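Local coordinates for EvdO1 (Micromonospora carbonacea, PDB 4XBZ), which probably catalyses an oxidative cyclization in orthosomycin biosynthesis, as a metal-dependent oxygenase of the phytanoyl-CoA dioxygenase family with a double-stranded beta-helix fold, at residues 270-284 against 319-333. Sequence-based numbering, arbitrary orientation.
Sequences LGPHSAEYIGLKQQV and PEIDTLRFAHEEYWR
His273 NE2 and His328 ND1 share a nearly straight hydrogen bond (2.9 Å, 161°), its donor undecided, where the C-terminal tail 319-333 runs beside the start of helix 275-293 in this double-stranded beta-helix protein. The contact illustrates how an irregular tail can be fastened by polar bonds at both ends, those at one end made by the loop leading into the helix, with apolar side chains packed between them. His273 can be followed outward. Its CB sits 3.3 Å from Tyr331 O; CG is held anti to its own carbonyl carbon (chi1 -61°), which places the ring beside His328. CD2 lies over the centre of the Tyr277 ring, whose CE2 in turn covers one face of the imidazole, while the edge of Trp332 meets the opposite face in a T-shaped pair, planes at 87°. At the rim, ND1 is hydrogen-bonded to Glu267 of helix 264-270 and NE2 to His328, so both ring nitrogens have partners and the ring's rotation is fixed. Trp143 of strand 139-147 stacks on His328, tying the cluster to the larger sheet.

The backbone of His273 forms a single beta bridge with Trp332: Ser274 N donates to Tyr331 O and Arg333 N to Pro272 O. Pro272 CB makes a CH-pi contact over the six-membered ring of Trp332. Farther along the helix, Leu280 lays CB over the face of Phe326, 4.0 Å from its centroid, and sets CD1 against Tyr331 CE1, while Val284 CG2 reaches Phe326 CE2. At the far end Gln283 OE1 accepts a hydrogen bond from Ile321 N, 3.3 Å long. Back at the C-terminus, Arg333 NH2 is hydrogen-bonded to Trp268 O, and the guanidinium also turns side-on to His273 O, held by NE at 3.1 Å and NH2 at 3.2 Å.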
loop_
_atom_site.group_PDB
_atom_site.type_symbol
_atom_site.label_atom_id
_atom_site.label_comp_id
_atom_site.label_asym_id
_atom_site.label_seq_id
_atom_site.Cartn_x
_atom_site.Cartn_y
_atom_site.Cartn_z
ATOM N N LEU A 270 0.846 -10.544 13.443
ATOM C CA LEU A 270 -0.236 -11.453 13.091
ATOM C C LEU A 270 0.264 -12.808 12.595
ATOM O O LEU A 270 -0.536 -13.707 12.381
ATOM C CB LEU A 270 -1.143 -10.815 12.031
ATOM C CG LEU A 270 -1.728 -9.430 12.351
ATOM C CD1 LEU A 270 -2.619 -8.966 11.221
ATOM C CD2 LEU A 270 -2.489 -9.390 13.688
ATOM N N GLY A 271 1.577 -12.953 12.437
ATOM C CA GLY A 271 2.151 -14.146 11.824
ATOM C C GLY A 271 2.019 -14.110 10.305
ATOM O O GLY A 271 1.934 -13.019 9.728
ATOM N N PRO A 272 1.966 -15.285 9.639
ATOM C CA PRO A 272 1.941 -16.653 10.169
ATOM C C PRO A 272 3.278 -17.201 10.639
ATOM O O PRO A 272 3.295 -18.269 11.242
ATOM C CB PRO A 272 1.448 -17.478 8.970
ATOM C CG PRO A 272 1.856 -16.701 7.789
ATOM C CD PRO A 272 1.731 -15.268 8.179
ATOM N N HIS A 273 4.374 -16.519 10.352
ATOM C CA HIS A 273 5.674 -17.046 10.727
ATOM C C HIS A 273 6.087 -16.611 12.122
ATOM O O HIS A 273 5.561 -15.638 12.662
ATOM C CB HIS A 273 6.749 -16.611 9.734
ATOM C CG HIS A 273 6.503 -17.081 8.338
ATOM N ND1 HIS A 273 5.856 -16.309 7.397
ATOM C CD2 HIS A 273 6.819 -18.246 7.722
ATOM C CE1 HIS A 273 5.787 -16.977 6.259
ATOM N NE2 HIS A 273 6.355 -18.158 6.434
ATOM N N SER A 274 7.053 -17.330 12.688
ATOM C CA SER A 274 7.637 -16.971 13.970
ATOM C C SER A 274 8.371 -15.638 13.841
ATOM O O SER A 274 8.681 -15.212 12.738
ATOM C CB SER A 274 8.568 -18.084 14.451
ATOM O OG SER A 274 9.669 -18.235 13.579
ATOM N N ALA A 275 8.627 -14.968 14.961
ATOM C CA ALA A 275 9.203 -13.624 14.923
ATOM C C ALA A 275 10.608 -13.632 14.333
ATOM O O ALA A 275 11.044 -12.651 13.730
ATOM C CB ALA A 275 9.221 -13.005 16.324
ATOM N N GLU A 276 11.292 -14.756 14.517
ATOM C CA GLU A 276 12.642 -14.998 14.000
ATOM C C GLU A 276 12.715 -15.010 12.463
ATOM O O GLU A 276 13.706 -14.574 11.868
ATOM C CB GLU A 276 13.157 -16.337 14.558
ATOM C CG GLU A 276 14.563 -16.745 14.139
ATOM C CD GLU A 276 14.904 -18.179 14.558
ATOM O OE1 GLU A 276 13.977 -19.013 14.680
ATOM O OE2 GLU A 276 16.097 -18.469 14.774
ATOM N N TYR A 277 11.663 -15.519 11.830
ATOM C CA TYR A 277 11.593 -15.600 10.371
ATOM C C TYR A 277 11.907 -14.262 9.704
ATOM O O TYR A 277 12.644 -14.228 8.725
ATOM C CB TYR A 277 10.211 -16.099 9.946
ATOM C CG TYR A 277 10.001 -16.322 8.450
ATOM C CD1 TYR A 277 10.554 -17.438 7.800
ATOM C CD2 TYR A 277 9.204 -15.450 7.700
ATOM C CE1 TYR A 277 10.342 -17.658 6.459
ATOM C CE2 TYR A 277 8.977 -15.670 6.343
ATOM C CZ TYR A 277 9.548 -16.776 5.732
ATOM O OH TYR A 277 9.340 -16.991 4.394
ATOM N N ILE A 278 11.382 -13.171 10.266
ATOM C CA ILE A 278 11.524 -11.842 9.677
ATOM C C ILE A 278 12.986 -11.454 9.435
ATOM O O ILE A 278 13.362 -11.070 8.328
ATOM C CB ILE A 278 10.854 -10.764 10.574
ATOM C CG1 ILE A 278 9.370 -11.083 10.791
ATOM C CG2 ILE A 278 11.054 -9.364 9.989
ATOM C CD1 ILE A 278 8.630 -10.060 11.596
ATOM N N GLY A 279 13.813 -11.561 10.472
ATOM C CA GLY A 279 15.216 -11.216 10.340
ATOM C C GLY A 279 15.941 -12.067 9.311
ATOM O O GLY A 279 16.789 -11.563 8.573
ATOM N N LEU A 280 15.602 -13.356 9.252
ATOM C CA LEU A 280 16.272 -14.275 8.339
ATOM C C LEU A 280 15.930 -13.943 6.881
ATOM O O LEU A 280 16.815 -13.929 6.012
ATOM C CB LEU A 280 15.908 -15.728 8.678
ATOM C CG LEU A 280 16.306 -16.114 10.112
ATOM C CD1 LEU A 280 15.713 -17.451 10.561
ATOM C CD2 LEU A 280 17.815 -16.112 10.266
ATOM N N LYS A 281 14.658 -13.650 6.610
ATOM C CA LYS A 281 14.271 -13.327 5.245
ATOM C C LYS A 281 14.806 -11.965 4.822
ATOM O O LYS A 281 15.106 -11.759 3.645
ATOM C CB LYS A 281 12.752 -13.397 5.075
ATOM C CG LYS A 281 12.188 -14.775 5.346
ATOM C CD LYS A 281 13.054 -15.892 4.710
ATOM C CE LYS A 281 13.105 -15.811 3.166
ATOM N NZ LYS A 281 11.916 -16.429 2.487
ATOM N N GLN A 282 14.956 -11.046 5.776
ATOM C CA GLN A 282 15.620 -9.781 5.487
ATOM C C GLN A 282 17.054 -10.038 5.028
ATOM O O GLN A 282 17.555 -9.378 4.113
ATOM C CB GLN A 282 15.606 -8.858 6.714
ATOM C CG GLN A 282 14.252 -8.203 6.976
ATOM C CD GLN A 282 14.215 -7.408 8.271
ATOM O OE1 GLN A 282 14.768 -7.823 9.289
ATOM N NE2 GLN A 282 13.553 -6.270 8.241
ATOM N N GLN A 283 17.706 -10.995 5.680
ATOM C CA GLN A 283 19.062 -11.391 5.316
ATOM C C GLN A 283 19.078 -12.018 3.918
ATOM O O GLN A 283 19.992 -11.759 3.127
ATOM C CB GLN A 283 19.647 -12.378 6.331
ATOM C CG GLN A 283 20.015 -11.818 7.715
ATOM C CD GLN A 283 20.994 -12.743 8.431
ATOM O OE1 GLN A 283 22.105 -12.964 7.953
ATOM N NE2 GLN A 283 20.570 -13.319 9.547
ATOM N N VAL A 284 18.076 -12.848 3.631
ATOM C CA VAL A 284 17.886 -13.385 2.282
ATOM C C VAL A 284 17.764 -12.232 1.258
ATOM O O VAL A 284 18.469 -12.216 0.241
ATOM C CB VAL A 284 16.630 -14.284 2.197
ATOM C CG1 VAL A 284 16.354 -14.697 0.750
ATOM C CG2 VAL A 284 16.771 -15.487 3.096
ATOM N N PRO A 319 23.246 -14.930 13.515
ATOM C CA PRO A 319 24.515 -15.031 12.781
ATOM C C PRO A 319 24.294 -15.145 11.272
ATOM O O PRO A 319 23.202 -15.534 10.853
ATOM C CB PRO A 319 25.146 -16.306 13.351
ATOM C CG PRO A 319 24.005 -17.060 13.990
ATOM C CD PRO A 319 23.092 -16.011 14.506
ATOM N N GLU A 320 25.311 -14.793 10.484
ATOM C CA GLU A 320 25.229 -14.821 9.024
ATOM C C GLU A 320 24.563 -16.089 8.493
ATOM O O GLU A 320 24.985 -17.207 8.809
ATOM C CB GLU A 320 26.626 -14.697 8.406
ATOM C CG GLU A 320 27.355 -13.410 8.729
ATOM C CD GLU A 320 26.603 -12.187 8.269
ATOM O OE1 GLU A 320 26.332 -12.075 7.052
ATOM O OE2 GLU A 320 26.281 -11.336 9.127
ATOM N N ILE A 321 23.516 -15.914 7.694
ATOM C CA ILE A 321 22.828 -17.061 7.126
ATOM C C ILE A 321 23.768 -17.764 6.147
ATOM O O ILE A 321 24.553 -17.113 5.442
ATOM C CB ILE A 321 21.504 -16.664 6.417
ATOM C CG1 ILE A 321 21.766 -15.662 5.285
ATOM C CG2 ILE A 321 20.498 -16.110 7.424
ATOM C CD1 ILE A 321 20.548 -15.384 4.419
ATOM N N ASP A 322 23.701 -19.092 6.137
ATOM C CA ASP A 322 24.511 -19.902 5.234
ATOM C C ASP A 322 23.637 -20.524 4.149
ATOM O O ASP A 322 24.070 -21.432 3.445
ATOM C CB ASP A 322 25.267 -21.002 6.002
ATOM C CG ASP A 322 24.344 -21.890 6.846
ATOM O OD1 ASP A 322 23.118 -21.908 6.619
ATOM O OD2 ASP A 322 24.851 -22.594 7.746
ATOM N N THR A 323 22.403 -20.038 4.034
ATOM C CA THR A 323 21.439 -20.591 3.088
ATOM C C THR A 323 20.335 -19.592 2.755
ATOM O O THR A 323 20.122 -18.619 3.478
ATOM C CB THR A 323 20.789 -21.867 3.633
ATOM O OG1 THR A 323 19.825 -22.345 2.689
ATOM C CG2 THR A 323 20.105 -21.596 4.967
ATOM N N LEU A 324 19.639 -19.829 1.649
ATOM C CA LEU A 324 18.517 -18.982 1.277
ATOM C C LEU A 324 17.202 -19.702 1.528
ATOM O O LEU A 324 16.140 -19.206 1.191
ATOM C CB LEU A 324 18.625 -18.557 -0.186
ATOM C CG LEU A 324 19.862 -17.720 -0.533
ATOM C CD1 LEU A 324 19.764 -17.160 -1.928
ATOM C CD2 LEU A 324 20.044 -16.588 0.460
ATOM N N ARG A 325 17.270 -20.880 2.128
ATOM C CA ARG A 325 16.064 -21.673 2.312
ATOM C C ARG A 325 15.690 -21.809 3.773
ATOM O O ARG A 325 16.453 -22.333 4.581
ATOM C CB ARG A 325 16.235 -23.049 1.687
ATOM C CG ARG A 325 15.193 -24.070 2.111
ATOM C CD ARG A 325 15.654 -25.483 1.724
ATOM N NE ARG A 325 14.600 -26.480 1.876
ATOM C CZ ARG A 325 14.311 -27.076 3.027
ATOM N NH1 ARG A 325 14.991 -26.759 4.124
ATOM N NH2 ARG A 325 13.340 -27.979 3.086
ATOM N N PHE A 326 14.490 -21.336 4.091
ATOM C CA PHE A 326 13.970 -21.369 5.445
ATOM C C PHE A 326 12.592 -21.953 5.455
ATOM O O PHE A 326 11.615 -21.268 5.163
ATOM C CB PHE A 326 13.968 -19.972 6.028
ATOM C CG PHE A 326 15.332 -19.450 6.233
ATOM C CD1 PHE A 326 16.012 -19.712 7.423
ATOM C CD2 PHE A 326 15.973 -18.763 5.218
ATOM C CE1 PHE A 326 17.293 -19.253 7.610
ATOM C CE2 PHE A 326 17.260 -18.312 5.392
ATOM C CZ PHE A 326 17.925 -18.551 6.597
ATOM N N ALA A 327 12.526 -23.227 5.798
ATOM C CA ALA A 327 11.310 -23.996 5.632
ATOM C C ALA A 327 10.240 -23.486 6.566
ATOM O O ALA A 327 10.429 -23.452 7.778
ATOM C CB ALA A 327 11.570 -25.477 5.867
ATOM N N HIS A 328 9.115 -23.107 5.965
ATOM C CA HIS A 328 7.973 -22.506 6.651
ATOM C C HIS A 328 7.547 -23.247 7.924
ATOM O O HIS A 328 7.220 -22.618 8.931
ATOM C CB HIS A 328 6.786 -22.410 5.675
ATOM C CG HIS A 328 7.064 -21.560 4.468
ATOM N ND1 HIS A 328 7.196 -20.186 4.538
ATOM C CD2 HIS A 328 7.258 -21.891 3.168
ATOM C CE1 HIS A 328 7.458 -19.710 3.332
ATOM N NE2 HIS A 328 7.501 -20.722 2.483
ATOM N N GLU A 329 7.572 -24.573 7.893
ATOM C CA GLU A 329 7.052 -25.339 9.025
ATOM C C GLU A 329 8.000 -25.247 10.215
ATOM O O GLU A 329 7.592 -25.467 11.352
ATOM C CB GLU A 329 6.808 -26.806 8.639
ATOM C CG GLU A 329 8.040 -27.561 8.210
ATOM C CD GLU A 329 8.317 -27.467 6.713
ATOM O OE1 GLU A 329 7.757 -26.568 6.034
ATOM O OE2 GLU A 329 9.094 -28.313 6.212
ATOM N N GLU A 330 9.251 -24.880 9.953
ATOM C CA GLU A 330 10.237 -24.709 11.016
ATOM C C GLU A 330 10.228 -23.296 11.616
ATOM O O GLU A 330 10.875 -23.049 12.636
ATOM C CB GLU A 330 11.644 -25.017 10.502
ATOM C CG GLU A 330 11.827 -26.399 9.918
ATOM C CD GLU A 330 13.224 -26.599 9.373
ATOM O OE1 GLU A 330 14.159 -25.925 9.854
ATOM O OE2 GLU A 330 13.389 -27.432 8.465
ATOM N N TYR A 331 9.524 -22.376 10.965
ATOM C CA TYR A 331 9.401 -21.006 11.456
ATOM C C TYR A 331 7.950 -20.576 11.464
ATOM O O TYR A 331 7.607 -19.502 10.982
ATOM C CB TYR A 331 10.227 -20.055 10.601
ATOM C CG TYR A 331 11.676 -20.451 10.528
ATOM C CD1 TYR A 331 12.551 -20.140 11.561
ATOM C CD2 TYR A 331 12.173 -21.145 9.425
ATOM C CE1 TYR A 331 13.891 -20.509 11.505
ATOM C CE2 TYR A 331 13.505 -21.505 9.348
ATOM C CZ TYR A 331 14.362 -21.191 10.396
ATOM O OH TYR A 331 15.692 -21.554 10.329
ATOM N N TRP A 332 7.096 -21.449 11.983
ATOM C CA TRP A 332 5.655 -21.215 12.027
ATOM C C TRP A 332 5.317 -20.757 13.442
ATOM O O TRP A 332 6.059 -21.072 14.370
ATOM C CB TRP A 332 4.904 -22.498 11.655
ATOM C CG TRP A 332 3.569 -22.328 10.994
ATOM C CD1 TRP A 332 2.365 -22.818 11.432
ATOM C CD2 TRP A 332 3.301 -21.656 9.758
ATOM N NE1 TRP A 332 1.369 -22.476 10.551
ATOM C CE2 TRP A 332 1.915 -21.762 9.517
ATOM C CE3 TRP A 332 4.095 -20.962 8.836
ATOM C CZ2 TRP A 332 1.311 -21.214 8.386
ATOM C CZ3 TRP A 332 3.488 -20.402 7.720
ATOM C CH2 TRP A 332 2.112 -20.538 7.504
ATOM N N ARG A 333 4.225 -20.017 13.621
ATOM C CA ARG A 333 3.864 -19.570 14.970
ATOM C C ARG A 333 2.455 -20.011 15.355
ATOM O O ARG A 333 1.701 -20.509 14.517
ATOM C CB ARG A 333 3.984 -18.055 15.090
ATOM C CG ARG A 333 2.653 -17.322 15.056
ATOM C CD ARG A 333 2.751 -15.946 15.728
ATOM N NE ARG A 333 3.849 -15.163 15.168
ATOM C CZ ARG A 333 4.022 -13.859 15.353
ATOM N NH1 ARG A 333 3.158 -13.168 16.094
ATOM N NH2 ARG A 333 5.062 -13.252 14.790
HETATM O O HOH W 1 10.575 -19.256 3.392
HETATM O O HOH W 2 13.403 -19.432 2.313
#